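Local coordinates for putative uncharacterized protein ORP (Desulfovibrio gigas, PDB 2WFB) that probably carries a mixed molybdenum-copper sulphide cluster, although its exact biological role is not established, at residues A28-V33 against A60-K65. Numbering follows the deposited sequence.
Sequences AGFVVV and AQVLAK
Leu-63 lays its methyl CD2 over one face of the Phe-30 ring, and this CH-pi contact is the tight part of the packing between strand 29-34 and helix 55-66. CD2 of Leu-63 sits 3.9 Å from the centroid of the Phe-30 ring, 18° off the normal and displaced toward the CG side, where it lies 3.8 Å from both CG and CD2 of Phe-30. With CG anti to its carbonyl carbon (chi1 -70°), Leu-63 carries this branch from the helix toward the sheet. A branched aliphatic suits the place: one methyl meets the ring, while the side chain also packs on Ala-8, Phe-24 and Leu-84. Phenylalanine, in turn, is long and flat enough to bridge strand and helix, whose backbones stay apart, with 8.5 Å between CA of Phe-30 and CA of Leu-63. The packing is looser at partly exposed Val-62, whose CG1 approaches CE2 of Phe-30 obliquely at 4.2 Å; its compact side chain also reaches Val-43. Beyond it, the polar Gln-61 and Lys-65 suit the helix's solvent side. No hydrogen bond joins the segments, so apolar packing alone links them directly, as is characteristic of a helix laid against the mixed sheet of an alpha/beta fold.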
loop_
_atom_site.group_PDB
_atom_site.type_symbol
_atom_site.label_atom_id
_atom_site.label_comp_id
_atom_site.label_asym_id
_atom_site.label_seq_id
_atom_site.Cartn_x
_atom_site.Cartn_y
_atom_site.Cartn_z
ATOM N N ALA A 28 -5.912 -2.223 -8.075
ATOM C CA ALA A 28 -5.951 -1.343 -9.276
ATOM C C ALA A 28 -4.752 -0.357 -9.286
ATOM O O ALA A 28 -4.184 -0.041 -10.339
ATOM C CB ALA A 28 -7.313 -0.575 -9.372
ATOM N N GLY A 29 -4.373 0.108 -8.099
ATOM C CA GLY A 29 -3.310 1.077 -7.961
ATOM C C GLY A 29 -3.124 1.443 -6.503
ATOM O O GLY A 29 -3.675 0.788 -5.610
ATOM N N PHE A 30 -2.350 2.505 -6.277
ATOM C CA PHE A 30 -1.972 2.975 -4.945
ATOM C C PHE A 30 -2.117 4.463 -4.933
ATOM O O PHE A 30 -1.616 5.143 -5.827
ATOM C CB PHE A 30 -0.505 2.653 -4.615
ATOM C CG PHE A 30 -0.115 1.239 -4.916
ATOM C CD1 PHE A 30 -0.479 0.212 -4.069
ATOM C CD2 PHE A 30 0.603 0.936 -6.065
ATOM C CE1 PHE A 30 -0.144 -1.116 -4.360
ATOM C CE2 PHE A 30 0.942 -0.389 -6.353
ATOM C CZ PHE A 30 0.573 -1.405 -5.492
ATOM N N VAL A 31 -2.816 4.973 -3.932
ATOM C CA VAL A 31 -2.794 6.392 -3.656
ATOM C C VAL A 31 -1.625 6.600 -2.696
ATOM O O VAL A 31 -1.599 6.030 -1.604
ATOM C CB VAL A 31 -4.114 6.879 -3.029
ATOM C CG1 VAL A 31 -3.991 8.357 -2.568
ATOM C CG2 VAL A 31 -5.237 6.754 -4.009
ATOM N N VAL A 32 -0.643 7.383 -3.132
ATOM C CA VAL A 32 0.553 7.655 -2.349
ATOM C C VAL A 32 0.452 9.070 -1.771
ATOM O O VAL A 32 0.305 10.021 -2.528
ATOM C CB VAL A 32 1.819 7.571 -3.215
ATOM C CG1 VAL A 32 3.069 7.805 -2.335
ATOM C CG2 VAL A 32 1.892 6.228 -3.922
ATOM N N VAL A 33 0.525 9.200 -0.450
ATOM C CA VAL A 33 0.311 10.509 0.204
ATOM C C VAL A 33 1.500 10.900 1.067
ATOM O O VAL A 33 2.102 10.057 1.740
ATOM C CB VAL A 33 -0.978 10.557 1.096
ATOM C CG1 VAL A 33 -2.221 10.466 0.262
ATOM C CG2 VAL A 33 -0.987 9.434 2.067
ATOM N N ALA A 60 5.472 -4.499 -5.191
ATOM C CA ALA A 60 6.483 -4.057 -4.235
ATOM C C ALA A 60 7.563 -3.218 -4.920
ATOM O O ALA A 60 8.017 -2.201 -4.368
ATOM C CB ALA A 60 7.080 -5.240 -3.515
ATOM N N GLN A 61 7.969 -3.638 -6.123
ATOM C CA GLN A 61 8.929 -2.887 -6.943
ATOM C C GLN A 61 8.373 -1.554 -7.443
ATOM O O GLN A 61 9.089 -0.564 -7.446
ATOM C CB GLN A 61 9.486 -3.745 -8.087
ATOM C CG GLN A 61 10.460 -4.800 -7.544
ATOM C CD GLN A 61 10.616 -6.037 -8.431
ATOM O OE1 GLN A 61 10.158 -6.069 -9.576
ATOM N NE2 GLN A 61 11.280 -7.064 -7.894
ATOM N N VAL A 62 7.099 -1.514 -7.822
ATOM C CA VAL A 62 6.445 -0.251 -8.144
ATOM C C VAL A 62 6.512 0.729 -6.944
ATOM O O VAL A 62 6.878 1.897 -7.109
ATOM C CB VAL A 62 5.006 -0.483 -8.647
ATOM C CG1 VAL A 62 4.197 0.848 -8.702
ATOM C CG2 VAL A 62 5.035 -1.126 -10.031
ATOM N N LEU A 63 6.177 0.247 -5.748
ATOM C CA LEU A 63 6.253 1.043 -4.521
ATOM C C LEU A 63 7.664 1.488 -4.128
ATOM O O LEU A 63 7.838 2.591 -3.652
ATOM C CB LEU A 63 5.608 0.298 -3.342
ATOM C CG LEU A 63 4.089 0.153 -3.380
ATOM C CD1 LEU A 63 3.603 -0.525 -2.100
ATOM C CD2 LEU A 63 3.420 1.505 -3.550
ATOM N N ALA A 64 8.662 0.631 -4.304
ATOM C CA ALA A 64 10.025 1.003 -3.978
ATOM C C ALA A 64 10.443 2.156 -4.886
ATOM O O ALA A 64 11.074 3.095 -4.426
ATOM C CB ALA A 64 10.977 -0.184 -4.101
ATOM N N LYS A 65 10.035 2.097 -6.157
ATOM C CA LYS A 65 10.268 3.176 -7.137
ATOM C C LYS A 65 9.594 4.501 -6.813
ATOM O O LYS A 65 10.123 5.563 -7.152
ATOM C CB LYS A 65 9.893 2.727 -8.560
ATOM C CG LYS A 65 10.883 1.693 -9.097
ATOM C CD LYS A 65 10.530 1.207 -10.496
ATOM C CE LYS A 65 11.162 -0.167 -10.773
ATOM N NZ LYS A 65 10.277 -1.028 -11.646
#